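Local coordinates for T-cell surface glycoprotein CD1A1 antigen (Gallus gallus, PDB 3JVG) that probably presents lipid antigens to T cells, as a chicken member of the CD1 family of MHC class I-like surface glycoproteins, at residues A[12-22]-A[71-80]; A[112-120]-A[130-141]. All blocks are in the same frame, centred on the assembly; numbering follows the deposited sequence. Where two conformers were deposited one is given.

Interaction 1: residues A[12-22]-A[71-80]; sequences HFATFQNSTSV and YVRDFSRLVQ. With NAG (2-acetamido-2-deoxy-beta-D-glucopyranose), chain J.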
loop_
_atom_site.group_PDB
_atom_site.type_symbol
_atom_site.label_atom_id
_atom_site.label_comp_id
_atom_site.label_asym_id
_atom_site.label_seq_id
_atom_site.Cartn_x
_atom_site.Cartn_y
_atom_site.Cartn_z
ATOM N N HIS A 12 -3.550 9.778 -6.359
ATOM C CA HIS A 12 -4.290 10.910 -5.826
ATOM C C HIS A 12 -5.675 10.417 -5.390
ATOM O O HIS A 12 -6.231 9.433 -5.956
ATOM C CB HIS A 12 -4.330 11.982 -6.913
ATOM C CG HIS A 12 -5.612 12.772 -7.013
ATOM N ND1 HIS A 12 -6.671 12.377 -7.816
ATOM C CD2 HIS A 12 -5.957 13.989 -6.510
ATOM C CE1 HIS A 12 -7.625 13.292 -7.766
ATOM N NE2 HIS A 12 -7.225 14.274 -6.972
ATOM N N PHE A 13 -6.225 11.027 -4.346
ATOM C CA PHE A 13 -7.614 10.717 -3.998
ATOM C C PHE A 13 -8.278 11.945 -3.472
ATOM O O PHE A 13 -7.600 12.852 -2.962
ATOM C CB PHE A 13 -7.767 9.588 -2.993
ATOM C CG PHE A 13 -6.948 9.750 -1.708
ATOM C CD1 PHE A 13 -7.532 10.281 -0.558
ATOM C CD2 PHE A 13 -5.627 9.288 -1.648
ATOM C CE1 PHE A 13 -6.830 10.407 0.607
ATOM C CE2 PHE A 13 -4.885 9.403 -0.459
ATOM C CZ PHE A 13 -5.493 9.962 0.661
ATOM N N ALA A 14 -9.610 11.969 -3.590
ATOM C CA ALA A 14 -10.411 13.127 -3.188
ATOM C C ALA A 14 -11.787 12.704 -2.701
ATOM O O ALA A 14 -12.533 11.990 -3.392
ATOM C CB ALA A 14 -10.532 14.114 -4.345
ATOM N N THR A 15 -12.121 13.121 -1.496
ATOM C CA THR A 15 -13.462 12.936 -1.011
ATOM C C THR A 15 -14.210 14.252 -1.214
ATOM O O THR A 15 -13.889 15.283 -0.586
ATOM C CB THR A 15 -13.481 12.595 0.512
ATOM O OG1 THR A 15 -12.660 11.459 0.756
ATOM C CG2 THR A 15 -14.857 12.284 0.942
ATOM N N PHE A 16 -15.224 14.234 -2.048
ATOM C CA PHE A 16 -16.053 15.421 -2.154
ATOM C C PHE A 16 -17.119 15.418 -1.087
ATOM O O PHE A 16 -18.063 14.625 -1.141
ATOM C CB PHE A 16 -16.624 15.539 -3.567
ATOM C CG PHE A 16 -15.545 15.646 -4.629
ATOM C CD1 PHE A 16 -14.766 14.531 -4.963
ATOM C CD2 PHE A 16 -15.238 16.892 -5.229
ATOM C CE1 PHE A 16 -13.742 14.624 -5.890
ATOM C CE2 PHE A 16 -14.178 16.991 -6.175
ATOM C CZ PHE A 16 -13.452 15.842 -6.504
ATOM N N GLN A 17 -16.988 16.286 -0.105
ATOM C CA GLN A 17 -17.983 16.299 0.989
ATOM C C GLN A 17 -19.270 17.086 0.679
ATOM O O GLN A 17 -20.352 16.682 1.092
ATOM C CB GLN A 17 -17.356 16.793 2.282
ATOM C CG GLN A 17 -16.047 16.087 2.610
ATOM C CD GLN A 17 -15.491 16.539 3.934
ATOM O OE1 GLN A 17 -14.935 17.643 4.034
ATOM N NE2 GLN A 17 -15.648 15.698 4.970
ATOM N N ASN A 18 -19.136 18.213 -0.019
ATOM C CA ASN A 18 -20.279 19.008 -0.494
ATOM C C ASN A 18 -19.795 19.796 -1.724
ATOM O O ASN A 18 -18.684 19.567 -2.208
ATOM C CB ASN A 18 -20.868 19.916 0.612
ATOM C CG ASN A 18 -19.860 20.928 1.165
ATOM O OD1 ASN A 18 -18.976 21.399 0.445
ATOM N ND2 ASN A 18 -20.005 21.266 2.455
ATOM N N SER A 19 -20.597 20.720 -2.230
ATOM C CA SER A 19 -20.206 21.388 -3.465
ATOM C C SER A 19 -18.991 22.321 -3.309
ATOM O O SER A 19 -18.412 22.714 -4.326
ATOM C CB SER A 19 -21.383 22.143 -4.113
ATOM O OG SER A 19 -21.688 23.299 -3.381
ATOM N N THR A 20 -18.603 22.672 -2.074
ATOM C CA THR A 20 -17.472 23.599 -1.890
ATOM C C THR A 20 -16.278 23.016 -1.150
ATOM O O THR A 20 -15.278 23.702 -0.979
ATOM C CB THR A 20 -17.874 24.914 -1.175
ATOM O OG1 THR A 20 -18.026 24.685 0.229
ATOM C CG2 THR A 20 -19.160 25.495 -1.754
ATOM N N SER A 21 -16.384 21.759 -0.716
ATOM C CA SER A 21 -15.413 21.194 0.205
ATOM C C SER A 21 -14.941 19.836 -0.292
ATOM O O SER A 21 -15.758 18.922 -0.585
ATOM C CB SER A 21 -16.015 21.095 1.609
ATOM O OG SER A 21 -15.218 20.299 2.475
ATOM N N VAL A 22 -13.620 19.713 -0.404
ATOM C CA VAL A 22 -12.980 18.471 -0.847
ATOM C C VAL A 22 -11.664 18.186 -0.110
ATOM O O VAL A 22 -10.815 19.050 0.013
ATOM C CB VAL A 22 -12.919 18.361 -2.421
ATOM C CG1 VAL A 22 -12.884 19.714 -3.086
ATOM C CG2 VAL A 22 -11.860 17.388 -2.958
ATOM N N TYR A 71 -3.185 19.898 -11.436
ATOM C CA TYR A 71 -3.950 18.689 -11.671
ATOM C C TYR A 71 -5.020 18.556 -10.585
ATOM O O TYR A 71 -6.205 18.392 -10.884
ATOM C CB TYR A 71 -3.061 17.439 -11.707
ATOM C CG TYR A 71 -3.851 16.134 -11.823
ATOM C CD1 TYR A 71 -4.276 15.673 -13.068
ATOM C CD2 TYR A 71 -4.188 15.387 -10.696
ATOM C CE1 TYR A 71 -5.017 14.500 -13.216
ATOM C CE2 TYR A 71 -4.935 14.186 -10.815
ATOM C CZ TYR A 71 -5.335 13.757 -12.083
ATOM O OH TYR A 71 -6.058 12.587 -12.245
ATOM N N VAL A 72 -4.589 18.611 -9.322
ATOM C CA VAL A 72 -5.464 18.433 -8.192
ATOM C C VAL A 72 -6.634 19.436 -8.170
ATOM O O VAL A 72 -7.806 19.038 -8.081
ATOM C CB VAL A 72 -4.656 18.524 -6.932
ATOM C CG1 VAL A 72 -5.571 18.684 -5.737
ATOM C CG2 VAL A 72 -3.767 17.223 -6.800
ATOM N N ARG A 73 -6.299 20.711 -8.273
ATOM C CA ARG A 73 -7.240 21.788 -8.334
ATOM C C ARG A 73 -8.225 21.658 -9.509
ATOM O O ARG A 73 -9.426 21.883 -9.343
ATOM C CB ARG A 73 -6.444 23.085 -8.485
ATOM C CG ARG A 73 -7.236 24.368 -8.411
ATOM C CD ARG A 73 -6.290 25.599 -8.202
ATOM N NE ARG A 73 -5.222 25.649 -9.213
ATOM C CZ ARG A 73 -3.910 25.723 -8.961
ATOM N NH1 ARG A 73 -3.432 25.796 -7.716
ATOM N NH2 ARG A 73 -3.067 25.766 -9.986
ATOM N N ASP A 74 -7.725 21.326 -10.695
ATOM C CA ASP A 74 -8.584 21.284 -11.875
ATOM C C ASP A 74 -9.505 20.092 -11.783
ATOM O O ASP A 74 -10.655 20.183 -12.158
ATOM C CB ASP A 74 -7.778 21.196 -13.176
ATOM C CG ASP A 74 -7.038 22.521 -13.537
ATOM O OD1 ASP A 74 -7.230 23.567 -12.882
ATOM O OD2 ASP A 74 -6.242 22.495 -14.504
ATOM N N PHE A 75 -8.985 18.982 -11.246
ATOM C CA PHE A 75 -9.773 17.751 -10.975
ATOM C C PHE A 75 -10.979 18.113 -10.125
ATOM O O PHE A 75 -12.108 17.775 -10.461
ATOM C CB PHE A 75 -8.929 16.677 -10.285
ATOM C CG PHE A 75 -9.513 15.299 -10.387
ATOM C CD1 PHE A 75 -8.975 14.364 -11.262
ATOM C CD2 PHE A 75 -10.640 14.939 -9.596
ATOM C CE1 PHE A 75 -9.541 13.090 -11.355
ATOM C CE2 PHE A 75 -11.222 13.701 -9.697
ATOM C CZ PHE A 75 -10.660 12.757 -10.588
ATOM N N SER A 76 -10.752 18.824 -9.039
ATOM C CA SER A 76 -11.854 19.126 -8.133
ATOM C C SER A 76 -12.845 20.025 -8.810
ATOM O O SER A 76 -14.055 19.887 -8.649
ATOM C CB SER A 76 -11.338 19.728 -6.825
ATOM O OG SER A 76 -10.534 18.771 -6.174
ATOM N N ARG A 77 -12.335 20.920 -9.634
ATOM C CA ARG A 77 -13.199 21.874 -10.305
ATOM C C ARG A 77 -14.044 21.191 -11.361
ATOM O O ARG A 77 -15.216 21.498 -11.470
ATOM C CB ARG A 77 -12.404 23.066 -10.857
ATOM C CG ARG A 77 -11.930 24.001 -9.747
ATOM C CD ARG A 77 -10.961 25.107 -10.267
ATOM N N LEU A 78 -13.467 20.273 -12.120
ATOM C CA LEU A 78 -14.228 19.571 -13.147
ATOM C C LEU A 78 -15.379 18.760 -12.581
ATOM O O LEU A 78 -16.482 18.803 -13.123
ATOM C CB LEU A 78 -13.335 18.649 -13.979
ATOM C CG LEU A 78 -12.441 19.375 -14.994
ATOM C CD1 LEU A 78 -11.454 18.379 -15.553
ATOM C CD2 LEU A 78 -13.237 20.056 -16.126
ATOM N N VAL A 79 -15.099 18.030 -11.485
ATOM C CA VAL A 79 -16.073 17.207 -10.789
ATOM C C VAL A 79 -17.220 18.063 -10.286
ATOM O O VAL A 79 -18.372 17.752 -10.520
ATOM C CB VAL A 79 -15.412 16.446 -9.605
ATOM C CG1 VAL A 79 -16.457 15.967 -8.626
ATOM C CG2 VAL A 79 -14.532 15.278 -10.096
ATOM N N GLN A 80 -16.910 19.165 -9.620
ATOM C CA GLN A 80 -17.961 20.013 -9.073
ATOM C C GLN A 80 -18.814 20.619 -10.153
ATOM O O GLN A 80 -20.030 20.717 -9.990
ATOM C CB GLN A 80 -17.375 21.119 -8.208
ATOM C CG GLN A 80 -16.768 20.602 -6.931
ATOM C CD GLN A 80 -16.039 21.699 -6.184
ATOM O OE1 GLN A 80 -15.807 22.801 -6.724
ATOM N NE2 GLN A 80 -15.698 21.425 -4.925
HETATM C C1 NAG J . -19.195 22.205 3.205
HETATM C C2 NAG J . -20.120 23.248 3.877
HETATM C C3 NAG J . -19.296 24.178 4.788
HETATM C C4 NAG J . -18.676 23.294 5.901
HETATM C C5 NAG J . -17.783 22.200 5.254
HETATM C C6 NAG J . -17.104 21.231 6.263
HETATM C C7 NAG J . -22.286 23.847 2.817
HETATM C C8 NAG J . -22.968 24.656 1.739
HETATM N N2 NAG J . -20.947 23.966 2.900
HETATM O O3 NAG J . -20.055 25.310 5.221
HETATM O O4 NAG J . -17.906 24.038 6.825
HETATM O O5 NAG J . -18.438 21.493 4.185
HETATM O O6 NAG J . -17.759 19.991 6.523
HETATM O O7 NAG J . -22.971 23.133 3.563
HETATM O O HOH W 1 -8.815 16.906 -6.543
#
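Strand 12-18, which carries His12 and Phe16, and helix 71-80 run in broadly the same direction, their axes inclined at 37° and 10.3 Å apart at closest approach. His12 projects toward the helix and its ring meets those of Tyr71 and Phe75. Tyr71 brings its CE2 edge over one face of the imidazole in a T-shaped pair with planes 80° apart. The imidazole in turn points its own edge at Phe75, with CE1 3.7 Å above the centre of the phenyl face. A His12 chi1 of 143°, away from the staggered positions, turns the ring to this place. Ser93 hydrogen-bonds both ND1 and the Tyr71 hydroxyl, while NE2 meets a water lying in the ring plane, 3.1 Å away. That water donates to the helical carbonyl of Val72 (O to water 2.8 Å) and bonds to Ser76 OG, so it stitches the ring to the backbone and side chain of one helical turn.

This is the MHC class I-like platform: helix 58-82 lies across the antiparallel sheet, while on the sheet's far side Phe13 and Thr15 pack against the chain of another protein. Further along, Phe16 is clasped between valines. Val79 CG1 makes a CH-pi contact 3.6 Å from the ring centroid, Val22 CG2 sits over the centre of the opposite face, and the helix backbone at Ser76 CA closes on the ring edge. Val22 also packs against Ser76 OG with CG2 at 3.7 Å. Gln80 stretches its extended side chain toward the turn around Ser19; its NE2 comes 3.1 Å from Ser19 O, but the angle is too poor for a hydrogen bond. Within that turn Asn18 OD1 accepts from Thr20 N at 2.8 Å, an Asx turn, while Asn18 ND2 is bonded to C1 of an N-acetylglucosamine.

Interaction 2: residues A[112-120]-A[130-141]; sequences AYEGQNFLR and QMQHNQLSAKAE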
loop_
_atom_site.group_PDB
_atom_site.type_symbol
_atom_site.label_atom_id
_atom_site.label_comp_id
_atom_site.label_asym_id
_atom_site.label_seq_id
_atom_site.Cartn_x
_atom_site.Cartn_y
_atom_site.Cartn_z
ATOM N N ALA A 112 -10.649 6.351 -10.809
ATOM C CA ALA A 112 -11.664 5.569 -10.187
ATOM C C ALA A 112 -12.750 6.461 -9.585
ATOM O O ALA A 112 -12.527 7.647 -9.230
ATOM C CB ALA A 112 -11.068 4.601 -9.123
ATOM N N TYR A 113 -13.919 5.839 -9.457
ATOM C CA TYR A 113 -15.085 6.497 -8.900
ATOM C C TYR A 113 -15.791 5.466 -8.076
ATOM O O TYR A 113 -16.028 4.347 -8.528
ATOM C CB TYR A 113 -16.000 7.065 -9.998
ATOM C CG TYR A 113 -17.309 7.545 -9.452
ATOM C CD1 TYR A 113 -17.366 8.616 -8.521
ATOM C CD2 TYR A 113 -18.492 6.904 -9.811
ATOM C CE1 TYR A 113 -18.578 9.044 -8.000
ATOM C CE2 TYR A 113 -19.733 7.307 -9.284
ATOM C CZ TYR A 113 -19.772 8.376 -8.384
ATOM O OH TYR A 113 -21.002 8.745 -7.910
ATOM N N GLU A 114 -16.110 5.847 -6.853
ATOM C CA GLU A 114 -16.613 4.948 -5.827
ATOM C C GLU A 114 -15.827 3.648 -5.834
ATOM O O GLU A 114 -16.419 2.593 -5.808
ATOM C CB GLU A 114 -18.133 4.709 -5.950
ATOM C CG GLU A 114 -19.050 5.933 -5.480
ATOM C CD GLU A 114 -18.798 6.459 -3.969
ATOM O OE1 GLU A 114 -19.801 6.350 -3.164
ATOM O OE2 GLU A 114 -17.670 6.987 -3.588
ATOM N N GLY A 115 -14.490 3.725 -5.882
ATOM C CA GLY A 115 -13.651 2.518 -5.786
ATOM C C GLY A 115 -13.659 1.562 -6.975
ATOM O O GLY A 115 -13.266 0.420 -6.837
ATOM N N GLN A 116 -14.083 2.025 -8.150
ATOM C CA GLN A 116 -14.061 1.169 -9.335
ATOM C C GLN A 116 -13.549 1.939 -10.514
ATOM O O GLN A 116 -13.796 3.108 -10.586
ATOM C CB GLN A 116 -15.505 0.742 -9.719
ATOM C CG GLN A 116 -16.197 -0.240 -8.777
ATOM C CD GLN A 116 -15.405 -1.512 -8.556
ATOM O OE1 GLN A 116 -14.823 -2.094 -9.491
ATOM N NE2 GLN A 116 -15.386 -1.970 -7.302
ATOM N N ASN A 117 -12.849 1.280 -11.449
ATOM C CA ASN A 117 -12.342 1.923 -12.680
ATOM C C ASN A 117 -13.470 2.732 -13.263
ATOM O O ASN A 117 -14.561 2.224 -13.409
ATOM C CB ASN A 117 -11.927 0.866 -13.697
ATOM C CG ASN A 117 -10.774 0.039 -13.214
ATOM O OD1 ASN A 117 -9.963 0.538 -12.421
ATOM N ND2 ASN A 117 -10.661 -1.198 -13.689
ATOM N N PHE A 118 -13.195 3.982 -13.600
ATOM C CA PHE A 118 -14.210 4.866 -14.110
ATOM C C PHE A 118 -13.786 5.454 -15.484
ATOM O O PHE A 118 -14.597 5.578 -16.426
ATOM C CB PHE A 118 -14.433 5.926 -13.023
ATOM C CG PHE A 118 -15.315 7.072 -13.435
ATOM C CD1 PHE A 118 -16.707 6.966 -13.371
ATOM C CD2 PHE A 118 -14.746 8.259 -13.812
ATOM C CE1 PHE A 118 -17.534 8.039 -13.712
ATOM C CE2 PHE A 118 -15.536 9.373 -14.147
ATOM C CZ PHE A 118 -16.958 9.265 -14.094
ATOM N N LEU A 119 -12.513 5.799 -15.616
ATOM C CA LEU A 119 -12.000 6.299 -16.880
ATOM C C LEU A 119 -10.578 5.798 -17.041
ATOM O O LEU A 119 -9.837 5.721 -16.065
ATOM C CB LEU A 119 -12.035 7.799 -16.829
ATOM C CG LEU A 119 -12.583 8.743 -17.852
ATOM C CD1 LEU A 119 -13.760 8.227 -18.716
ATOM C CD2 LEU A 119 -12.880 10.110 -17.142
ATOM N N ARG A 120 -10.205 5.440 -18.255
ATOM C CA ARG A 120 -8.874 4.943 -18.523
ATOM C C ARG A 120 -8.330 5.579 -19.830
ATOM O O ARG A 120 -8.992 5.563 -20.890
ATOM C CB ARG A 120 -8.851 3.418 -18.634
ATOM C CG ARG A 120 -7.530 2.869 -19.179
ATOM C CD ARG A 120 -7.491 1.316 -19.169
ATOM N NE ARG A 120 -7.434 0.797 -17.784
ATOM C CZ ARG A 120 -7.654 -0.459 -17.426
ATOM N NH1 ARG A 120 -7.986 -1.388 -18.324
ATOM N NH2 ARG A 120 -7.562 -0.784 -16.140
ATOM N N GLN A 130 -14.287 4.735 -21.442
ATOM C CA GLN A 130 -15.327 4.695 -20.436
ATOM C C GLN A 130 -15.233 3.331 -19.753
ATOM O O GLN A 130 -15.293 2.284 -20.433
ATOM C CB GLN A 130 -16.691 4.894 -21.125
ATOM C CG GLN A 130 -17.916 4.874 -20.196
ATOM C CD GLN A 130 -19.288 4.919 -20.953
ATOM O OE1 GLN A 130 -19.399 5.398 -22.067
ATOM N NE2 GLN A 130 -20.317 4.436 -20.303
ATOM N N MET A 131 -15.098 3.323 -18.418
ATOM C CA MET A 131 -14.955 2.072 -17.676
ATOM C C MET A 131 -16.213 1.591 -16.904
ATOM O O MET A 131 -16.267 0.450 -16.447
ATOM C CB MET A 131 -13.743 2.175 -16.749
ATOM C CG MET A 131 -12.439 2.491 -17.538
ATOM S SD MET A 131 -12.052 1.193 -18.759
ATOM C CE MET A 131 -11.411 -0.123 -17.715
ATOM N N GLN A 132 -17.181 2.487 -16.719
ATOM C CA GLN A 132 -18.454 2.111 -16.049
ATOM C C GLN A 132 -19.601 2.314 -17.015
ATOM O O GLN A 132 -19.617 3.258 -17.796
ATOM C CB GLN A 132 -18.687 2.925 -14.774
ATOM C CG GLN A 132 -17.922 2.412 -13.551
ATOM C CD GLN A 132 -17.895 3.414 -12.399
ATOM O OE1 GLN A 132 -18.816 4.203 -12.235
ATOM N NE2 GLN A 132 -16.836 3.405 -11.635
ATOM N N HIS A 133 -20.543 1.385 -16.965
ATOM C CA HIS A 133 -21.698 1.389 -17.834
ATOM C C HIS A 133 -22.825 2.195 -17.193
ATOM O O HIS A 133 -23.872 1.623 -16.804
ATOM C CB HIS A 133 -22.185 -0.037 -18.096
ATOM C CG HIS A 133 -23.053 -0.151 -19.311
ATOM N ND1 HIS A 133 -24.340 -0.654 -19.268
ATOM C CD2 HIS A 133 -22.825 0.193 -20.605
ATOM C CE1 HIS A 133 -24.869 -0.616 -20.481
ATOM N NE2 HIS A 133 -23.963 -0.128 -21.313
ATOM N N ASN A 134 -22.594 3.503 -17.064
ATOM C CA ASN A 134 -23.580 4.385 -16.478
ATOM C C ASN A 134 -23.418 5.785 -17.028
ATOM O O ASN A 134 -22.391 6.108 -17.657
ATOM C CB ASN A 134 -23.503 4.377 -14.951
ATOM C CG ASN A 134 -22.143 4.824 -14.427
ATOM O OD1 ASN A 134 -21.603 5.787 -14.899
ATOM N ND2 ASN A 134 -21.610 4.127 -13.418
ATOM N N GLN A 135 -24.414 6.634 -16.804
ATOM C CA GLN A 135 -24.357 7.983 -17.384
ATOM C C GLN A 135 -23.192 8.841 -16.891
ATOM O O GLN A 135 -22.571 9.516 -17.671
ATOM C CB GLN A 135 -25.699 8.705 -17.255
ATOM C CG GLN A 135 -26.735 8.239 -18.308
ATOM N N LEU A 136 -22.849 8.779 -15.616
ATOM C CA LEU A 136 -21.721 9.603 -15.148
ATOM C C LEU A 136 -20.429 9.291 -15.908
ATOM O O LEU A 136 -19.793 10.190 -16.394
ATOM C CB LEU A 136 -21.526 9.499 -13.633
ATOM C CG LEU A 136 -20.570 10.501 -12.977
ATOM C CD1 LEU A 136 -21.027 11.947 -13.109
ATOM C CD2 LEU A 136 -20.400 10.143 -11.508
ATOM N N SER A 137 -20.063 8.022 -16.038
ATOM C CA SER A 137 -18.852 7.630 -16.781
ATOM C C SER A 137 -18.939 7.992 -18.291
ATOM O O SER A 137 -17.978 8.460 -18.873
ATOM C CB SER A 137 -18.613 6.100 -16.564
ATOM O OG SER A 137 -17.325 5.681 -17.067
ATOM N N ALA A 138 -20.100 7.784 -18.904
ATOM C CA ALA A 138 -20.365 8.232 -20.268
ATOM C C ALA A 138 -20.144 9.735 -20.406
ATOM O O ALA A 138 -19.527 10.155 -21.346
ATOM C CB ALA A 138 -21.775 7.867 -20.718
ATOM N N LYS A 139 -20.623 10.538 -19.459
ATOM C CA LYS A 139 -20.429 11.997 -19.552
ATOM C C LYS A 139 -18.949 12.322 -19.468
ATOM O O LYS A 139 -18.413 13.032 -20.316
ATOM C CB LYS A 139 -21.151 12.705 -18.428
ATOM C CG LYS A 139 -21.093 14.222 -18.464
ATOM C CD LYS A 139 -22.132 14.795 -17.461
ATOM C CE LYS A 139 -22.053 16.321 -17.327
ATOM N NZ LYS A 139 -23.257 16.856 -16.615
ATOM N N ALA A 140 -18.281 11.765 -18.466
ATOM C CA ALA A 140 -16.856 12.038 -18.245
ATOM C C ALA A 140 -16.029 11.719 -19.497
ATOM O O ALA A 140 -15.156 12.485 -19.891
ATOM C CB ALA A 140 -16.369 11.233 -17.055
ATOM N N GLU A 141 -16.350 10.607 -20.158
ATOM C CA GLU A 141 -15.620 10.172 -21.327
ATOM C C GLU A 141 -15.809 11.171 -22.453
ATOM O O GLU A 141 -14.851 11.589 -23.085
ATOM C CB GLU A 141 -16.038 8.771 -21.766
ATOM C CG GLU A 141 -15.146 8.179 -22.865
ATOM C CD GLU A 141 -15.544 8.671 -24.262
ATOM O OE1 GLU A 141 -16.754 8.885 -24.544
ATOM O OE2 GLU A 141 -14.645 8.870 -25.092
HETATM O O HOH W 2 -15.254 -0.443 -13.420
#
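A chi1 of 171°, which sets CG opposite the backbone N, swings the Phe118 ring back to helix 135-141, and the same choice at Leu136 carries CD2 over a face of Tyr113, 3.9 Å from the ring centroid. The Phe118 ring presses CE1 to within 3.4 Å of Ser137 CA and CE2 to 3.6 Å of Ala140 CB; Leu119 CD2 packs on the same methyl. Two donors grip Phe118 O: Ser137 OG at 2.8 Å, in the carbonyl plane on a lone pair, and Met131 N at 3.1 Å, well above that plane. Here strand 116-122 of the MHC-like platform, interrupted by a classic beta bulge where Phe118 and Leu119 both face Ile111, meets the start of the helix that follows strand 127-130, at the edge of this sheet. Gln132 spans this junction: its NE2 donates to Asn117 O at 3.1 Å and weakly to Tyr113 O, while Asn134 ND2 holds its OE1. Asn134 is also the N-cap, its OD1 taking Ser137 N at 2.9 Å. Farther out, Met131 CE rests over one face of the Arg120 guanidinium, whose NE is salt-bridged to Asp110.

Interactions 1 and 2 join two separate helices, 58-82 and 135-145, to one antiparallel sheet of the MHC-like domain. Their centres lie 16 Å apart, and with nearest atoms about 6 Å apart they do not touch. Strand 89-99 bridges them: Phe89 meets the ring of Phe16 and touches Tyr113, and Phe91, which pairs by backbone with Ala14, meets the rings of both Tyr113 and Phe118. Ile111 is shared too, touched by Phe75 and faced by the bulge in 112-120. Unidentified bound material, probably from the crystallisation liquor, lies about 4 Å from the side chains of Tyr71 and of Ala140, consistent with both contacts bordering a pocket such as the CD1 lipid groove.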